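Local structure of activator of Hsp90 ATPase homologue 1/2-like C-terminal domain-containing protein (Nitrosomonas europaea, 1XFS) at residues K15-V20 / G126-A131; E83-W88 / V117-P122; S47-D52 / F59-Q64. The protein is of unknown function but belongs to the AHA1 family and probably shares the helix-grip fold of the Bet v 1-like proteins, whose members commonly bind small apolar ligands. All blocks are in the same frame, centred on the assembly; numbering follows the deposited sequence.

Contact 1 (K15-V20 / G126-A131); sequences KRELAV and GTRYTA
Glu-17 OE1 is held by two cations: Arg-128 NE reaches it across the strands at 2.8 Å in a salt bridge, and Lys-15 NZ, two residues back on its own strand, adds a long one at 3.8 Å. Glu-17 and Arg-128 run side by side and point the same way; NE is the guanidinium atom nearest OE1, and with carboxylate and guanidinium planes 85° apart no flat two-pronged pairing forms. The bend of Glu-17 at chi2 (-72°) folds OE2 back to 3.5 Å from Arg-128 CB. A leucine at Arg-128 would probably deprive the Glu-17 carboxylate of its close positive partner, the long bridge to Lys-15 being a weak substitute. On the other face Leu-18 CD1 packs 3.5 Å from Tyr-129 CB, under the cover of helix 149-167, where Arg-16 is hydrogen-bonded to Gly-154 O and Thr-158 OG1. Past the last strand pair, Thr-127 OG1 donates to Val-20 O at 2.7 Å, tying down the last residue of the inverse gamma turn centred on Ala-19. Paired backbone bonds at Arg-16/Tyr-129 and Leu-18/Thr-127 make a regular antiparallel ladder of the first and last strands in chain order, side by side at one sheet margin, consistent with the helix-grip fold.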
loop_
_atom_site.group_PDB
_atom_site.type_symbol
_atom_site.label_atom_id
_atom_site.label_comp_id
_atom_site.label_asym_id
_atom_site.label_seq_id
_atom_site.Cartn_x
_atom_site.Cartn_y
_atom_site.Cartn_z
ATOM N N LYS A 15 18.506 -12.251 6.533
ATOM C CA LYS A 15 19.290 -12.421 5.310
ATOM C C LYS A 15 19.760 -13.867 5.190
ATOM O O LYS A 15 20.272 -14.439 6.151
ATOM C CB LYS A 15 20.503 -11.485 5.306
ATOM C CG LYS A 15 21.244 -11.452 3.968
ATOM C CD LYS A 15 22.426 -10.488 3.983
ATOM C CE LYS A 15 23.558 -11.001 4.857
ATOM N NZ LYS A 15 24.089 -12.299 4.357
ATOM N N ARG A 16 19.586 -14.451 4.010
ATOM C CA ARG A 16 19.984 -15.834 3.784
ATOM C C ARG A 16 20.580 -16.030 2.396
ATOM O O ARG A 16 20.325 -15.244 1.483
ATOM C CB ARG A 16 18.772 -16.759 3.955
ATOM C CG ARG A 16 18.247 -16.846 5.390
ATOM C CD ARG A 16 19.129 -17.753 6.234
ATOM N NE ARG A 16 19.031 -19.133 5.771
ATOM C CZ ARG A 16 18.040 -19.959 6.095
ATOM N NH1 ARG A 16 17.067 -19.548 6.896
ATOM N NH2 ARG A 16 18.009 -21.188 5.599
ATOM N N GLU A 17 21.388 -17.073 2.244
ATOM C CA GLU A 17 22.001 -17.387 0.956
ATOM C C GLU A 17 21.452 -18.738 0.511
ATOM O O GLU A 17 21.604 -19.731 1.218
ATOM C CB GLU A 17 23.526 -17.476 1.096
ATOM C CG GLU A 17 24.197 -16.211 1.611
ATOM C CD GLU A 17 24.218 -15.088 0.589
ATOM O OE1 GLU A 17 24.643 -13.970 0.947
ATOM O OE2 GLU A 17 23.821 -15.321 -0.571
ATOM N N LEU A 18 20.801 -18.775 -0.648
ATOM C CA LEU A 18 20.245 -20.022 -1.164
ATOM C C LEU A 18 21.020 -20.482 -2.391
ATOM O O LEU A 18 21.302 -19.686 -3.284
ATOM C CB LEU A 18 18.769 -19.857 -1.540
ATOM C CG LEU A 18 17.765 -19.549 -0.426
ATOM C CD1 LEU A 18 17.872 -18.088 -0.032
ATOM C CD2 LEU A 18 16.355 -19.860 -0.911
ATOM N N ALA A 19 21.355 -21.769 -2.433
ATOM C CA ALA A 19 22.101 -22.332 -3.555
ATOM C C ALA A 19 21.147 -22.702 -4.686
ATOM O O ALA A 19 21.107 -23.847 -5.143
ATOM C CB ALA A 19 22.881 -23.556 -3.096
ATOM N N VAL A 20 20.387 -21.707 -5.130
ATOM C CA VAL A 20 19.409 -21.862 -6.190
ATOM C C VAL A 20 19.417 -20.574 -7.007
ATOM O O VAL A 20 19.615 -19.490 -6.461
ATOM C CB VAL A 20 17.996 -22.082 -5.591
ATOM C CG1 VAL A 20 16.942 -22.054 -6.678
ATOM C CG2 VAL A 20 17.960 -23.407 -4.843
ATOM N N GLY A 126 24.287 -18.843 -6.180
ATOM C CA GLY A 126 22.842 -18.926 -6.052
ATOM C C GLY A 126 22.142 -17.586 -5.975
ATOM O O GLY A 126 22.280 -16.752 -6.870
ATOM N N THR A 127 21.382 -17.379 -4.903
ATOM C CA THR A 127 20.654 -16.132 -4.724
ATOM C C THR A 127 20.731 -15.641 -3.288
ATOM O O THR A 127 20.598 -16.422 -2.343
ATOM C CB THR A 127 19.158 -16.286 -5.080
ATOM O OG1 THR A 127 19.032 -16.901 -6.365
ATOM C CG2 THR A 127 18.475 -14.917 -5.114
ATOM N N ARG A 128 20.957 -14.341 -3.128
ATOM C CA ARG A 128 21.007 -13.741 -1.807
ATOM C C ARG A 128 19.578 -13.286 -1.529
ATOM O O ARG A 128 18.998 -12.523 -2.304
ATOM C CB ARG A 128 21.973 -12.556 -1.787
ATOM C CG ARG A 128 22.099 -11.879 -0.433
ATOM C CD ARG A 128 23.322 -10.984 -0.404
ATOM N NE ARG A 128 24.523 -11.742 -0.743
ATOM C CZ ARG A 128 25.750 -11.234 -0.771
ATOM N NH1 ARG A 128 25.950 -9.957 -0.476
ATOM N NH2 ARG A 128 26.780 -12.009 -1.090
ATOM N N TYR A 129 19.014 -13.782 -0.433
ATOM C CA TYR A 129 17.646 -13.465 -0.039
ATOM C C TYR A 129 17.612 -12.569 1.184
ATOM O O TYR A 129 18.193 -12.891 2.217
ATOM C CB TYR A 129 16.881 -14.765 0.253
ATOM C CG TYR A 129 15.517 -14.580 0.893
ATOM C CD1 TYR A 129 15.392 -14.333 2.261
ATOM C CD2 TYR A 129 14.355 -14.637 0.129
ATOM C CE1 TYR A 129 14.144 -14.143 2.851
ATOM C CE2 TYR A 129 13.098 -14.449 0.711
ATOM C CZ TYR A 129 13.000 -14.202 2.069
ATOM O OH TYR A 129 11.768 -14.000 2.651
ATOM N N THR A 130 16.923 -11.440 1.067
ATOM C CA THR A 130 16.812 -10.517 2.181
ATOM C C THR A 130 15.328 -10.228 2.410
ATOM O O THR A 130 14.619 -9.827 1.488
ATOM C CB THR A 130 17.581 -9.206 1.884
ATOM O OG1 THR A 130 18.967 -9.506 1.665
ATOM C CG2 THR A 130 17.466 -8.236 3.047
ATOM N N ALA A 131 14.856 -10.464 3.631
ATOM C CA ALA A 131 13.453 -10.222 3.964
ATOM C C ALA A 131 13.338 -9.258 5.137
ATOM O O ALA A 131 13.987 -9.437 6.167
ATOM C CB ALA A 131 12.753 -11.541 4.304
#

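Contact 2 (E83-W88 / V117-P122); sequences EKRLIW and VIELQP
The Trp-88 ring meets Ile-118 obliquely: CG1 of the isoleucine sits 3.5 Å from both CZ3 and CH2, on the six-membered part of the indole, while CG of Leu-86, two residues back on the same strand, lies at the ring's edge in its plane. Phe-59 meets the indole edge-to-face from outside the pair. Trp-88 CG stands between the backbone N and the carbonyl carbon (chi1 64°), a crowded position that turns the six-membered ring toward the Ile-118 side chain.

The other flat groups, a guanidinium and a carboxylate, lie on the opposite face of the sheet. Glu-119 OE1 comes to the edge of the Arg-85 guanidinium, near its plane, where NE gives it a weak hydrogen bond of 3.4 Å within a salt bridge. The two side chains run alongside each other, yet their planar ends are turned 85° apart. The stronger partner of Arg-85 is Glu-79 on strand 70-81, which takes NH1, so this arginine serves an acid on each neighbouring strand. Next along the same face, Ile-87 and Val-117 lie side by side, CG1 to CG2 at 3.9 Å, and Tyr-96 of the second subunit packs on Ile-87.

Between the two layers, Leu-86 and Ile-118 exchange backbone bonds, and Leu-120 N donates to Lys-84 O at 2.8 Å. Toward strand 70-81, Lys-84 and Arg-85 both face Thr-81 in a classic beta bulge; toward 117-122, strand 85-88 forms a regular antiparallel pair in the middle of the seven-stranded sheet.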
loop_
_atom_site.group_PDB
_atom_site.type_symbol
_atom_site.label_atom_id
_atom_site.label_comp_id
_atom_site.label_asym_id
_atom_site.label_seq_id
_atom_site.Cartn_x
_atom_site.Cartn_y
_atom_site.Cartn_z
ATOM N N GLU A 83 12.116 -10.938 -10.355
ATOM C CA GLU A 83 13.359 -11.518 -9.860
ATOM C C GLU A 83 14.245 -10.538 -9.102
ATOM O O GLU A 83 15.449 -10.736 -8.979
ATOM C CB GLU A 83 14.120 -12.167 -11.027
ATOM C CG GLU A 83 13.282 -13.249 -11.707
ATOM C CD GLU A 83 13.967 -13.923 -12.878
ATOM O OE1 GLU A 83 13.275 -14.644 -13.629
ATOM O OE2 GLU A 83 15.191 -13.747 -13.045
ATOM N N LYS A 84 13.630 -9.496 -8.550
ATOM C CA LYS A 84 14.385 -8.479 -7.838
ATOM C C LYS A 84 13.754 -8.054 -6.523
ATOM O O LYS A 84 14.388 -8.133 -5.470
ATOM C CB LYS A 84 14.554 -7.258 -8.750
ATOM C CG LYS A 84 15.147 -6.029 -8.079
ATOM C CD LYS A 84 16.545 -6.287 -7.555
ATOM C CE LYS A 84 17.082 -5.057 -6.841
ATOM N NZ LYS A 84 17.051 -3.846 -7.710
ATOM N N ARG A 85 12.506 -7.604 -6.578
ATOM C CA ARG A 85 11.844 -7.143 -5.366
ATOM C C ARG A 85 10.348 -7.428 -5.335
ATOM O O ARG A 85 9.634 -7.188 -6.303
ATOM C CB ARG A 85 12.084 -5.636 -5.184
ATOM C CG ARG A 85 11.602 -5.105 -3.839
ATOM C CD ARG A 85 11.765 -3.598 -3.703
ATOM N NE ARG A 85 13.159 -3.170 -3.683
ATOM C CZ ARG A 85 13.833 -2.745 -4.748
ATOM N NH1 ARG A 85 13.243 -2.685 -5.935
ATOM N NH2 ARG A 85 15.103 -2.371 -4.626
ATOM N N LEU A 86 9.888 -7.954 -4.205
ATOM C CA LEU A 86 8.484 -8.255 -4.009
ATOM C C LEU A 86 8.065 -7.608 -2.700
ATOM O O LEU A 86 8.714 -7.790 -1.674
ATOM C CB LEU A 86 8.264 -9.764 -3.926
ATOM C CG LEU A 86 6.808 -10.219 -3.849
ATOM C CD1 LEU A 86 6.062 -9.803 -5.121
ATOM C CD2 LEU A 86 6.776 -11.734 -3.698
ATOM N N ILE A 87 6.992 -6.834 -2.742
ATOM C CA ILE A 87 6.497 -6.180 -1.540
ATOM C C ILE A 87 5.011 -6.404 -1.416
ATOM O O ILE A 87 4.268 -6.182 -2.372
ATOM C CB ILE A 87 6.731 -4.646 -1.568
ATOM C CG1 ILE A 87 8.236 -4.331 -1.697
ATOM C CG2 ILE A 87 6.162 -4.007 -0.289
ATOM C CD1 ILE A 87 8.565 -2.834 -1.670
ATOM N N TRP A 88 4.571 -6.881 -0.255
ATOM C CA TRP A 88 3.140 -7.075 -0.027
ATOM C C TRP A 88 2.834 -6.577 1.375
ATOM O O TRP A 88 3.728 -6.472 2.215
ATOM C CB TRP A 88 2.734 -8.550 -0.194
ATOM C CG TRP A 88 3.331 -9.499 0.793
ATOM C CD1 TRP A 88 2.865 -9.789 2.048
ATOM C CD2 TRP A 88 4.505 -10.295 0.609
ATOM N NE1 TRP A 88 3.677 -10.717 2.650
ATOM C CE2 TRP A 88 4.690 -11.042 1.793
ATOM C CE3 TRP A 88 5.417 -10.448 -0.441
ATOM C CZ2 TRP A 88 5.760 -11.929 1.955
ATOM C CZ3 TRP A 88 6.479 -11.332 -0.279
ATOM C CH2 TRP A 88 6.640 -12.062 0.912
ATOM N N VAL A 117 9.061 -6.778 2.666
ATOM C CA VAL A 117 9.847 -6.386 1.517
ATOM C C VAL A 117 10.847 -7.512 1.323
ATOM O O VAL A 117 11.618 -7.833 2.227
ATOM C CB VAL A 117 10.590 -5.055 1.751
ATOM C CG1 VAL A 117 11.503 -4.761 0.559
ATOM C CG2 VAL A 117 9.591 -3.923 1.936
ATOM N N ILE A 118 10.799 -8.132 0.153
ATOM C CA ILE A 118 11.693 -9.232 -0.162
ATOM C C ILE A 118 12.599 -8.800 -1.303
ATOM O O ILE A 118 12.116 -8.421 -2.362
ATOM C CB ILE A 118 10.909 -10.484 -0.612
ATOM C CG1 ILE A 118 9.915 -10.904 0.467
ATOM C CG2 ILE A 118 11.878 -11.607 -0.938
ATOM C CD1 ILE A 118 10.532 -11.129 1.834
ATOM N N GLU A 119 13.909 -8.835 -1.085
ATOM C CA GLU A 119 14.843 -8.446 -2.131
ATOM C C GLU A 119 15.733 -9.615 -2.515
ATOM O O GLU A 119 16.220 -10.336 -1.650
ATOM C CB GLU A 119 15.698 -7.260 -1.678
ATOM C CG GLU A 119 14.908 -5.984 -1.467
ATOM C CD GLU A 119 15.791 -4.788 -1.183
ATOM O OE1 GLU A 119 15.253 -3.663 -1.088
ATOM O OE2 GLU A 119 17.020 -4.970 -1.053
ATOM N N LEU A 120 15.937 -9.801 -3.815
ATOM C CA LEU A 120 16.772 -10.894 -4.303
ATOM C C LEU A 120 17.961 -10.354 -5.079
ATOM O O LEU A 120 17.871 -9.329 -5.761
ATOM C CB LEU A 120 15.975 -11.817 -5.222
ATOM C CG LEU A 120 14.710 -12.473 -4.680
ATOM C CD1 LEU A 120 14.073 -13.297 -5.785
ATOM C CD2 LEU A 120 15.053 -13.355 -3.483
ATOM N N GLN A 121 19.078 -11.057 -4.979
ATOM C CA GLN A 121 20.276 -10.650 -5.685
ATOM C C GLN A 121 21.015 -11.906 -6.110
ATOM O O GLN A 121 21.361 -12.740 -5.280
ATOM C CB GLN A 121 21.154 -9.793 -4.773
ATOM C CG GLN A 121 22.414 -9.243 -5.427
ATOM C CD GLN A 121 23.201 -8.343 -4.488
ATOM O OE1 GLN A 121 22.720 -7.283 -4.079
ATOM N NE2 GLN A 121 24.412 -8.764 -4.135
ATOM N N PRO A 122 21.242 -12.076 -7.419
ATOM C CA PRO A 122 21.958 -13.282 -7.841
ATOM C C PRO A 122 23.413 -13.241 -7.384
ATOM O O PRO A 122 24.019 -12.172 -7.315
ATOM C CB PRO A 122 21.809 -13.258 -9.364
ATOM C CG PRO A 122 21.705 -11.798 -9.683
ATOM C CD PRO A 122 20.827 -11.264 -8.575
#

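Contact 3 (S47-D52 / F59-Q64); sequences SDCRVD and FYTVMQ
Tyr-60 is met from the neighbouring strand by two side chains. Asp-48 OD1 lies at the edge of its ring, in the ring plane and 3.6 Å from CE2, with the carboxylate turned 89° to the ring. Arg-50 approaches obliquely with its aliphatic part, CG standing 3.7 Å from CD2. The arginine then bends at chi2 and chi3 and carries its guanidinium away from the strand pair, so the methylene carbons do the touching and the charge does not. Further along this face, Val-62 CG2 packs on Asp-48 CB at 3.7 Å.

The reverse face is mostly apolar. Val-51 and Phe-59 lie side by side, CG2 to CD2 at 3.8 Å, and Cys-49 SG comes near the edge of the same phenyl ring. With its CG anti to the backbone N (chi1 -175°), Phe-59 sends the ring towards Val-51 and Cys-49. Cys-49 SG also rests against Thr-61 CG2 at 3.8 Å.

Backbone bonds set the register on which these contacts rest. Arg-50 N donates to Tyr-60 O at 2.7 Å and Tyr-60 N returns the bond to Arg-50 O, while Val-62 N reaches Asp-48 O and Ser-47 N reaches Val-62 O. At the corner where the chain turns at Ser-47, Lys-70 NZ is hydrogen-bonded to both Ser-47 OG and Gln-64 OE1, bridging the two strands through a third.

The pair forms the beta hairpin of strands 45-51 and 58-64, at one margin of the sheet. Strand 70-81 pairs with the inner side of 58-64, Phe-77 meets the Phe-59 ring, and Pro-32 and Leu-35 of the short helix 32-35 pack on Cys-49 and Val-51.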
loop_
_atom_site.group_PDB
_atom_site.type_symbol
_atom_site.label_atom_id
_atom_site.label_comp_id
_atom_site.label_asym_id
_atom_site.label_seq_id
_atom_site.Cartn_x
_atom_site.Cartn_y
_atom_site.Cartn_z
ATOM N N SER A 47 -3.909 -24.248 3.600
ATOM C CA SER A 47 -5.131 -24.875 3.101
ATOM C C SER A 47 -5.604 -24.263 1.789
ATOM O O SER A 47 -6.401 -24.864 1.065
ATOM C CB SER A 47 -6.241 -24.743 4.142
ATOM O OG SER A 47 -5.795 -25.191 5.413
ATOM N N ASP A 48 -5.119 -23.064 1.489
ATOM C CA ASP A 48 -5.495 -22.383 0.261
ATOM C C ASP A 48 -4.548 -21.210 0.039
ATOM O O ASP A 48 -4.028 -20.624 0.986
ATOM C CB ASP A 48 -6.936 -21.874 0.357
ATOM C CG ASP A 48 -7.549 -21.590 -1.008
ATOM O OD1 ASP A 48 -8.696 -21.104 -1.053
ATOM O OD2 ASP A 48 -6.893 -21.865 -2.032
ATOM N N CYS A 49 -4.328 -20.877 -1.223
ATOM C CA CYS A 49 -3.456 -19.771 -1.580
ATOM C C CYS A 49 -3.846 -19.236 -2.949
ATOM O O CYS A 49 -3.865 -19.979 -3.934
ATOM C CB CYS A 49 -1.992 -20.220 -1.587
ATOM S SG CYS A 49 -0.831 -18.906 -2.070
ATOM N N ARG A 50 -4.170 -17.945 -2.995
ATOM C CA ARG A 50 -4.563 -17.274 -4.230
ATOM C C ARG A 50 -3.614 -16.094 -4.422
ATOM O O ARG A 50 -3.370 -15.326 -3.489
ATOM C CB ARG A 50 -5.998 -16.750 -4.130
ATOM C CG ARG A 50 -7.068 -17.825 -3.980
ATOM C CD ARG A 50 -7.334 -18.534 -5.298
ATOM N NE ARG A 50 -7.848 -17.620 -6.318
ATOM C CZ ARG A 50 -8.177 -17.986 -7.552
ATOM N NH1 ARG A 50 -8.051 -19.253 -7.928
ATOM N NH2 ARG A 50 -8.625 -17.084 -8.417
ATOM N N VAL A 51 -3.079 -15.961 -5.631
ATOM C CA VAL A 51 -2.149 -14.883 -5.946
ATOM C C VAL A 51 -2.478 -14.168 -7.259
ATOM O O VAL A 51 -2.609 -14.806 -8.298
ATOM C CB VAL A 51 -0.693 -15.430 -6.046
ATOM C CG1 VAL A 51 0.225 -14.382 -6.678
ATOM C CG2 VAL A 51 -0.180 -15.814 -4.661
ATOM N N ASP A 52 -2.633 -12.844 -7.195
ATOM C CA ASP A 52 -2.863 -12.012 -8.384
ATOM C C ASP A 52 -1.596 -11.153 -8.327
ATOM O O ASP A 52 -1.562 -10.126 -7.640
ATOM C CB ASP A 52 -4.126 -11.149 -8.232
ATOM C CG ASP A 52 -4.392 -10.262 -9.450
ATOM O OD1 ASP A 52 -5.323 -9.430 -9.394
ATOM O OD2 ASP A 52 -3.685 -10.399 -10.471
ATOM N N PHE A 59 -3.276 -11.096 -2.309
ATOM C CA PHE A 59 -2.396 -12.172 -1.871
ATOM C C PHE A 59 -3.220 -12.801 -0.741
ATOM O O PHE A 59 -3.255 -12.279 0.377
ATOM C CB PHE A 59 -1.072 -11.610 -1.337
ATOM C CG PHE A 59 -0.062 -12.664 -0.977
ATOM C CD1 PHE A 59 1.090 -12.331 -0.267
ATOM C CD2 PHE A 59 -0.268 -13.995 -1.333
ATOM C CE1 PHE A 59 2.026 -13.313 0.093
ATOM C CE2 PHE A 59 0.658 -14.986 -0.982
ATOM C CZ PHE A 59 1.811 -14.643 -0.266
ATOM N N TYR A 60 -3.912 -13.898 -1.056
ATOM C CA TYR A 60 -4.782 -14.595 -0.103
ATOM C C TYR A 60 -4.232 -15.961 0.281
ATOM O O TYR A 60 -3.810 -16.740 -0.573
ATOM C CB TYR A 60 -6.180 -14.777 -0.718
ATOM C CG TYR A 60 -7.139 -15.672 0.061
ATOM C CD1 TYR A 60 -7.829 -15.200 1.175
ATOM C CD2 TYR A 60 -7.367 -16.991 -0.339
ATOM C CE1 TYR A 60 -8.734 -16.023 1.873
ATOM C CE2 TYR A 60 -8.261 -17.819 0.354
ATOM C CZ TYR A 60 -8.941 -17.327 1.456
ATOM O OH TYR A 60 -9.821 -18.153 2.129
ATOM N N THR A 61 -4.235 -16.251 1.574
ATOM C CA THR A 61 -3.752 -17.537 2.041
ATOM C C THR A 61 -4.558 -17.986 3.250
ATOM O O THR A 61 -5.074 -17.164 3.999
ATOM C CB THR A 61 -2.258 -17.469 2.437
ATOM O OG1 THR A 61 -2.088 -16.511 3.487
ATOM C CG2 THR A 61 -1.406 -17.059 1.245
ATOM N N VAL A 62 -4.701 -19.296 3.412
ATOM C CA VAL A 62 -5.410 -19.836 4.562
ATOM C C VAL A 62 -4.412 -20.715 5.288
ATOM O O VAL A 62 -3.978 -21.739 4.764
ATOM C CB VAL A 62 -6.625 -20.688 4.162
ATOM C CG1 VAL A 62 -7.274 -21.267 5.416
ATOM C CG2 VAL A 62 -7.628 -19.839 3.398
HETATM N N MSE A 63 -4.030 -20.282 6.484
HETATM C CA MSE A 63 -3.073 -21.013 7.297
HETATM C C MSE A 63 -3.780 -21.910 8.307
HETATM O O MSE A 63 -4.790 -21.525 8.895
HETATM C CB MSE A 63 -2.171 -20.028 8.039
HETATM C CG MSE A 63 -1.293 -19.186 7.133
HETATM SE SE MSE A 63 -0.421 -17.773 8.108
HETATM C CE MSE A 63 0.727 -18.844 9.228
ATOM N N GLN A 64 -3.243 -23.108 8.501
ATOM C CA GLN A 64 -3.811 -24.050 9.456
ATOM C C GLN A 64 -2.734 -24.408 10.473
ATOM O O GLN A 64 -1.625 -24.813 10.102
ATOM C CB GLN A 64 -4.295 -25.314 8.743
ATOM C CG GLN A 64 -5.022 -26.296 9.649
ATOM C CD GLN A 64 -5.515 -27.532 8.911
ATOM O OE1 GLN A 64 -6.363 -27.446 8.022
ATOM N NE2 GLN A 64 -4.970 -28.692 9.271
#

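In the fold
All three contacts belong to one seven-stranded antiparallel sheet. Contacts 1 and 2 sit next to each other, centres 10 Å apart, because strands 115-122 and 127-134 are neighbours: Arg-128 N lies 2.7 Å from Gln-121 O, a probable hydrogen bond, and Ala-131 CB packs on Ile-118 CD1. Contact 3 holds the other margin, its centre about 24 Å from that of contact 1, with nearest atoms about 10 Å apart. Contact 2 bridges them, since Trp-88 CG touches Phe-59 CD1 at 3.8 Å. Along the chain, contact 1 encloses both others, which follow in series.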